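PDB 7KV1: SusD family protein from Bacteroides uniformis, which probably binds beta-glucans at the bacterial cell surface as a SusD-like partner in their uptake. Local coordinates for residues Ser419-Gly424 with Leu472-Gly477; Tyr243-Ser248 with Glu476-Ala481. One frame throughout, in Å; residues are numbered along the deposited sequence.

Interactions 1 and 2 are neighbours in the helical part of the fold, their centres about 5 Å apart and both about 19 Å from the centre of the chain. In chain order, residues 243-248 come first, at the end of helix 230-244; 419-424 follow at the end of helix 408-420; and 472-477 and 476-481 overlap at Glu-476 and Gly-477, where helix 468-474 gives way to a loop. Three helix ends far apart in sequence thus meet around one short piece of chain. Asn-245 and Arg-421 also bond to each other directly, so the two contacts form one polar cluster joining the end of helix 230-244 to the later helices 408-420 and 468-474.

Interaction 1: Ser419-Gly424 with Leu472-Gly477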
ATOM      1  N   SER A 419      -3.088  18.493  10.395  1.00 20.11           N
ATOM      2  CA  SER A 419      -3.280  19.562  11.396  1.00 20.30           C
ATOM      3  C   SER A 419      -2.089  20.515  11.281  1.00 21.98           C
ATOM      4  O   SER A 419      -2.297  21.748  11.079  1.00 20.51           O
ATOM      5  CB  SER A 419      -3.430  18.985  12.782  1.00 21.28           C
ATOM      6  OG  SER A 419      -3.356  19.985  13.770  1.00 19.59           O
ATOM      7  N   LEU A 420      -0.867  19.988  11.355  1.00 20.34           N
ATOM      8  CA  LEU A 420       0.314  20.873  11.298  1.00 22.44           C
ATOM      9  C   LEU A 420       0.331  21.620   9.971  1.00 23.97           C
ATOM     10  O   LEU A 420       0.782  22.759   9.983  1.00 23.37           O
ATOM     11  CB  LEU A 420       1.587  20.067  11.528  1.00 22.42           C
ATOM     12  CG  LEU A 420       1.676  19.426  12.910  1.00 23.75           C
ATOM     13  CD1 LEU A 420       2.818  18.433  12.945  1.00 24.83           C
ATOM     14  CD2 LEU A 420       1.795  20.479  14.005  1.00 23.21           C
ATOM     15  N   ARG A 421      -0.129  21.039   8.866  1.00 21.26           N
ATOM     16  CA  ARG A 421       0.033  21.764   7.576  1.00 22.27           C
ATOM     17  C   ARG A 421      -1.161  22.688   7.307  1.00 22.53           C
ATOM     18  O   ARG A 421      -1.180  23.287   6.231  1.00 23.27           O
ATOM     19  CB  ARG A 421       0.279  20.804   6.414  1.00 22.00           C
ATOM     20  CG  ARG A 421       1.518  19.952   6.590  1.00 20.97           C
ATOM     21  CD  ARG A 421       1.693  18.870   5.559  1.00 20.40           C
ATOM     22  NE  ARG A 421       1.891  19.389   4.223  1.00 19.48           N
ATOM     23  CZ  ARG A 421       1.920  18.635   3.121  1.00 19.55           C
ATOM     24  NH1 ARG A 421       1.778  17.311   3.186  1.00 17.64           N
ATOM     25  NH2 ARG A 421       2.086  19.215   1.955  1.00 19.32           N
ATOM     26  N   THR A 422      -2.116  22.820   8.226  1.00 23.43           N
ATOM     27  CA  THR A 422      -3.238  23.781   8.092  1.00 25.54           C
ATOM     28  C   THR A 422      -3.183  24.775   9.265  1.00 27.30           C
ATOM     29  O   THR A 422      -4.236  25.274   9.663  1.00 27.40           O
ATOM     30  CB  THR A 422      -4.564  23.018   7.975  1.00 23.98           C
ATOM     31  OG1 THR A 422      -4.730  22.204   9.128  1.00 24.22           O
ATOM     32  CG2 THR A 422      -4.646  22.132   6.747  1.00 26.23           C
ATOM     33  N   GLY A 423      -2.000  24.964   9.856  1.00 28.13           N
ATOM     34  CA  GLY A 423      -1.736  25.965  10.906  1.00 27.29           C
ATOM     35  C   GLY A 423      -1.919  25.421  12.313  1.00 27.16           C
ATOM     36  O   GLY A 423      -1.928  26.230  13.206  1.00 26.82           O
ATOM     37  N   GLY A 424      -2.079  24.106  12.517  1.00 23.16           N
ATOM     38  CA  GLY A 424      -2.361  23.526  13.842  1.00 23.50           C
ATOM     39  C   GLY A 424      -1.183  23.641  14.787  1.00 22.70           C
ATOM     40  O   GLY A 424      -0.008  23.793  14.340  1.00 24.80           O
ATOM     41  N   LEU A 472       8.328   9.506   0.780  1.00 17.53           N
ATOM     42  CA  LEU A 472       9.562  10.238   0.403  1.00 17.40           C
ATOM     43  C   LEU A 472       9.256  11.110  -0.831  1.00 17.63           C
ATOM     44  O   LEU A 472       9.671  12.260  -0.853  1.00 18.01           O
ATOM     45  CB  LEU A 472      10.704   9.260   0.119  1.00 18.78           C
ATOM     46  CG  LEU A 472      11.354   8.618   1.330  1.00 17.43           C
ATOM     47  CD1 LEU A 472      12.247   7.452   0.906  1.00 18.48           C
ATOM     48  CD2 LEU A 472      12.137   9.649   2.112  1.00 18.37           C
ATOM     49  N   VAL A 473       8.479  10.616  -1.784  1.00 17.49           N
ATOM     50  CA  VAL A 473       8.186  11.361  -3.044  1.00 17.22           C
ATOM     51  C   VAL A 473       7.322  12.590  -2.758  1.00 16.93           C
ATOM     52  O   VAL A 473       7.638  13.680  -3.284  1.00 15.38           O
ATOM     53  CB  VAL A 473       7.519  10.468  -4.090  1.00 17.31           C
ATOM     54  CG1 VAL A 473       7.042  11.287  -5.290  1.00 18.25           C
ATOM     55  CG2 VAL A 473       8.457   9.340  -4.515  1.00 20.21           C
ATOM     56  N   ARG A 474       6.263  12.415  -1.971  1.00 16.80           N
ATOM     57  CA  ARG A 474       5.308  13.518  -1.705  1.00 16.73           C
ATOM     58  C   ARG A 474       5.995  14.595  -0.864  1.00 18.72           C
ATOM     59  O   ARG A 474       5.566  15.789  -0.958  1.00 17.92           O
ATOM     60  CB  ARG A 474       4.030  12.963  -1.087  1.00 17.00           C
ATOM     61  CG  ARG A 474       4.127  12.579   0.381  1.00 17.50           C
ATOM     62  CD  ARG A 474       2.853  11.866   0.804  1.00 16.36           C
ATOM     63  NE  ARG A 474       2.933  11.428   2.179  1.00 18.22           N
ATOM     64  CZ  ARG A 474       2.784  12.232   3.245  1.00 17.74           C
ATOM     65  NH1 ARG A 474       2.557  13.527   3.086  1.00 17.37           N
ATOM     66  NH2 ARG A 474       2.850  11.728   4.468  1.00 19.29           N
ATOM     67  N   ALA A 475       6.983  14.191  -0.056  1.00 18.10           N
ATOM     68  CA  ALA A 475       7.739  15.073   0.864  1.00 19.65           C
ATOM     69  C   ALA A 475       8.562  16.086   0.071  1.00 19.74           C
ATOM     70  O   ALA A 475       8.912  17.106   0.651  1.00 19.86           O
ATOM     71  CB  ALA A 475       8.613  14.306   1.826  1.00 18.76           C
ATOM     72  N   GLU A 476       8.760  15.876  -1.222  1.00 19.35           N
ATOM     73  CA  GLU A 476       9.339  16.915  -2.108  1.00 21.53           C
ATOM     74  C   GLU A 476       8.489  18.201  -2.052  1.00 22.35           C
ATOM     75  O   GLU A 476       9.050  19.277  -2.305  1.00 24.60           O
ATOM     76  CB  GLU A 476       9.545  16.381  -3.525  1.00 22.17           C
ATOM     77  CG  GLU A 476      10.611  15.303  -3.591  1.00 24.83           C
ATOM     78  CD  GLU A 476      12.006  15.801  -3.246  1.00 28.46           C
ATOM     79  OE1 GLU A 476      12.341  16.921  -3.664  1.00 31.67           O
ATOM     80  OE2 GLU A 476      12.724  15.108  -2.511  1.00 26.64           O
ATOM     81  N   GLY A 477       7.192  18.107  -1.769  1.00 21.48           N
ATOM     82  CA  GLY A 477       6.299  19.261  -1.724  1.00 21.66           C
ATOM     83  C   GLY A 477       6.061  19.705  -0.288  1.00 23.65           C
ATOM     84  O   GLY A 477       5.216  20.585  -0.117  1.00 24.86           O
TER
HETATM   85  O   HOH W   1       2.342  15.453   1.079  1.00 17.09           O
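Arg-421 and Gly-477 mark the nearest approach of the two backbones, yet their CA atoms are 11.5 Å apart, so long side chains must span the distance. Residues 419-424 leave helix 408-420 through a type I beta turn from Leu-420 to Gly-423. Around this turn, Ser-419 O accepts from Thr-422 N and, at 2.8 Å, from Gly-424 N, the two donors lying on opposite faces of the carbonyl plane. Across from it, residues 472-477 carry the last part of helix 468-474 into a loop. Arg-421 reaches across with CG anti to its carbonyl carbon (chi1 -59°) and a bend at chi3, and Arg-474 sends an extended chain to meet it. The two guanidinium groups come edge to edge, nearly coplanar with 16° between their planes, and Arg-421 NH1 lies 3.9 Å from Arg-474 NH1. The contact lies in the predominantly helical, tetratricopeptide-repeat-related framework of this SusD protein, where an arginine just past one helix and another near the end of a second meet one acid. That acid is Glu-417, one turn back on helix 408-420, whose OE2 makes a salt bridge to the NH1 of each arginine and would probably offset their charges. A water sits at both guanidinium edges, in plane, accepting from Arg-421 NH1 at 2.9 Å and from Arg-474 NH1 at 2.8 Å. Asp-471 makes a salt bridge to NE of Arg-474. Arg-421 NH2 approaches Gly-477 O obliquely, but at 4.0 Å makes no bond there; it bonds instead to Asn-245 OD1. Val-451 and Leu-455 pack against Arg-421 and Arg-474 respectively.

Interaction 2: Tyr243-Ser248 with Glu476-Ala481; sequences YQNDES and EGISGA
Asn-245 ND2 and Gly-477 N converge on one acceptor, Arg-474 O, to which both the asparagine amide and the glycine N-H donate. The other end of the carboxamide is occupied too: Asn-245 OD1 accepts from Arg-421 NH2. With donor and acceptor both engaged, the amide is unlikely to flip. Asn-245 ends helix 230-244 in a Schellman motif, where its positive phi (64°) turns the chain, and CG stands anti to the carbonyl carbon (chi1 -80°), directing the amide at the opposing loop. There the contact is by van der Waals packing: Asn-245 ND2 lies 3.7 Å from Gly-477 CA, and Asn-245 OD1 3.9 Å from Ile-478 CG1, the side chains of Asn-245 and Ile-478 crossing at about a right angle. A side chain on Gly-477 would run into ND2, so glycine permits this close approach. Ile-478 then rests on Val-451 of helix 451-461 and opens a type I beta turn that runs to Ala-481. With an alanine here in place of Asn-245, Arg-421 NH2 would probably lose an acceptor and Arg-474 O one of its two donors, and a gap would be likely to open beside Gly-477. The asparagine thus acts as a two-way polar link, joining the Arg-421 guanidinium to the backbone carbonyl of Arg-474 where three helices draw close.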
ATOM      1  N   TYR A 243      -0.725  12.842  -1.383  1.00 16.97           N
ATOM      2  CA  TYR A 243       0.235  12.455  -2.439  1.00 16.75           C
ATOM      3  C   TYR A 243       0.261  13.572  -3.475  1.00 17.48           C
ATOM      4  O   TYR A 243       1.270  13.812  -4.055  1.00 18.41           O
ATOM      5  CB  TYR A 243      -0.102  11.106  -3.084  1.00 16.28           C
ATOM      6  CG  TYR A 243       1.078  10.590  -3.868  1.00 16.42           C
ATOM      7  CD1 TYR A 243       2.192  10.097  -3.220  1.00 16.92           C
ATOM      8  CD2 TYR A 243       1.099  10.601  -5.263  1.00 17.48           C
ATOM      9  CE1 TYR A 243       3.309   9.684  -3.923  1.00 18.05           C
ATOM     10  CE2 TYR A 243       2.188  10.147  -5.986  1.00 17.12           C
ATOM     11  CZ  TYR A 243       3.309   9.685  -5.309  1.00 18.94           C
ATOM     12  OH  TYR A 243       4.416   9.271  -5.996  1.00 18.43           O
ATOM     13  N   GLN A 244      -0.864  14.233  -3.702  1.00 17.38           N
ATOM     14  CA  GLN A 244      -0.958  15.344  -4.681  1.00 18.35           C
ATOM     15  C   GLN A 244      -0.367  16.627  -4.098  1.00 18.10           C
ATOM     16  O   GLN A 244      -0.141  17.529  -4.901  1.00 18.85           O
ATOM     17  CB  GLN A 244      -2.428  15.594  -5.057  1.00 16.60           C
ATOM     18  CG  GLN A 244      -2.691  16.613  -6.150  1.00 16.41           C
ATOM     19  CD  GLN A 244      -2.053  16.317  -7.480  1.00 20.03           C
ATOM     20  OE1 GLN A 244      -1.458  15.257  -7.707  1.00 19.50           O
ATOM     21  NE2 GLN A 244      -2.144  17.306  -8.362  1.00 19.49           N
ATOM     22  N   ASN A 245      -0.271  16.736  -2.766  1.00 19.53           N
ATOM     23  CA  ASN A 245       0.070  17.985  -2.027  1.00 20.27           C
ATOM     24  C   ASN A 245      -1.065  18.982  -2.316  1.00 21.95           C
ATOM     25  O   ASN A 245      -0.795  20.169  -2.536  1.00 20.99           O
ATOM     26  CB  ASN A 245       1.486  18.499  -2.375  1.00 20.64           C
ATOM     27  CG  ASN A 245       2.572  17.743  -1.633  1.00 19.15           C
ATOM     28  OD1 ASN A 245       2.574  17.722  -0.405  1.00 19.35           O
ATOM     29  ND2 ASN A 245       3.421  17.024  -2.360  1.00 16.24           N
ATOM     30  N   ASP A 246      -2.311  18.502  -2.365  1.00 21.23           N
ATOM     31  CA  ASP A 246      -3.467  19.352  -2.722  1.00 21.10           C
ATOM     32  C   ASP A 246      -3.900  20.132  -1.470  1.00 21.86           C
ATOM     33  O   ASP A 246      -4.807  19.678  -0.774  1.00 21.85           O
ATOM     34  CB  ASP A 246      -4.599  18.500  -3.311  1.00 21.19           C
ATOM     35  CG  ASP A 246      -5.838  19.293  -3.664  1.00 21.35           C
ATOM     36  OD1 ASP A 246      -5.806  20.538  -3.502  1.00 19.95           O
ATOM     37  OD2 ASP A 246      -6.825  18.649  -4.077  1.00 21.88           O
ATOM     38  N   GLU A 247      -3.281  21.267  -1.206  1.00 23.33           N
ATOM     39  CA  GLU A 247      -3.571  22.086   0.004  1.00 26.19           C
ATOM     40  C   GLU A 247      -5.055  22.453   0.090  1.00 23.23           C
ATOM     41  O   GLU A 247      -5.561  22.522   1.201  1.00 20.93           O
ATOM     42  CB  GLU A 247      -2.772  23.372  -0.029  1.00 30.57           C
ATOM     43  CG  GLU A 247      -1.283  23.158  -0.080  1.00 40.66           C
ATOM     44  CD  GLU A 247      -0.586  24.498  -0.099  1.00 47.76           C
ATOM     45  OE1 GLU A 247      -0.941  25.330   0.776  1.00 57.62           O
ATOM     46  OE2 GLU A 247       0.230  24.730  -1.026  1.00 58.32           O
ATOM     47  N   SER A 248      -5.722  22.674  -1.039  1.00 20.74           N
ATOM     48  CA  SER A 248      -7.161  23.034  -1.083  1.00 23.10           C
ATOM     49  C   SER A 248      -7.991  21.980  -0.354  1.00 23.17           C
ATOM     50  O   SER A 248      -9.093  22.330   0.111  1.00 22.88           O
ATOM     51  CB  SER A 248      -7.682  23.276  -2.482  1.00 19.94           C
ATOM     52  OG  SER A 248      -7.940  22.057  -3.134  1.00 18.97           O
ATOM     53  N   GLU A 476       8.760  15.876  -1.222  1.00 19.35           N
ATOM     54  CA  GLU A 476       9.339  16.915  -2.108  1.00 21.53           C
ATOM     55  C   GLU A 476       8.489  18.201  -2.052  1.00 22.35           C
ATOM     56  O   GLU A 476       9.050  19.277  -2.305  1.00 24.60           O
ATOM     57  CB  GLU A 476       9.545  16.381  -3.525  1.00 22.17           C
ATOM     58  CG  GLU A 476      10.611  15.303  -3.591  1.00 24.83           C
ATOM     59  CD  GLU A 476      12.006  15.801  -3.246  1.00 28.46           C
ATOM     60  OE1 GLU A 476      12.341  16.921  -3.664  1.00 31.67           O
ATOM     61  OE2 GLU A 476      12.724  15.108  -2.511  1.00 26.64           O
ATOM     62  N   GLY A 477       7.192  18.107  -1.769  1.00 21.48           N
ATOM     63  CA  GLY A 477       6.299  19.261  -1.724  1.00 21.66           C
ATOM     64  C   GLY A 477       6.061  19.705  -0.288  1.00 23.65           C
ATOM     65  O   GLY A 477       5.216  20.585  -0.117  1.00 24.86           O
ATOM     66  N   ILE A 478       6.784  19.170   0.702  1.00 21.92           N
ATOM     67  CA  ILE A 478       6.513  19.466   2.141  1.00 22.90           C
ATOM     68  C   ILE A 478       7.632  20.344   2.700  1.00 24.79           C
ATOM     69  O   ILE A 478       8.755  19.840   2.928  1.00 21.94           O
ATOM     70  CB  ILE A 478       6.360  18.190   2.979  1.00 22.83           C
ATOM     71  CG1 ILE A 478       5.220  17.321   2.447  1.00 23.29           C
ATOM     72  CG2 ILE A 478       6.195  18.573   4.452  1.00 22.77           C
ATOM     73  CD1 ILE A 478       5.067  16.025   3.181  1.00 22.78           C
ATOM     74  N   SER A 479       7.280  21.595   3.002  1.00 23.89           N
ATOM     75  CA  SER A 479       8.207  22.648   3.483  1.00 29.49           C
ATOM     76  C   SER A 479       9.110  22.201   4.655  1.00 28.06           C
ATOM     77  O   SER A 479      10.365  22.375   4.590  1.00 32.47           O
ATOM     78  CB  SER A 479       7.414  23.886   3.829  1.00 27.83           C
ATOM     79  OG  SER A 479       8.332  24.929   3.856  1.00 37.58           O
ATOM     80  N   GLY A 480       8.561  21.651   5.714  1.00 28.29           N
ATOM     81  CA  GLY A 480       9.430  21.310   6.867  1.00 29.53           C
ATOM     82  C   GLY A 480       9.972  19.879   6.857  1.00 27.21           C
ATOM     83  O   GLY A 480      10.378  19.420   7.935  1.00 25.88           O
ATOM     84  N   ALA A 481      10.018  19.188   5.715  1.00 24.39           N
ATOM     85  CA  ALA A 481      10.595  17.824   5.634  1.00 23.14           C
ATOM     86  C   ALA A 481      12.122  17.932   5.725  1.00 25.42           C
ATOM     87  O   ALA A 481      12.680  18.703   4.972  1.00 26.09           O
ATOM     88  CB  ALA A 481      10.188  17.111   4.365  1.00 22.06           C
TER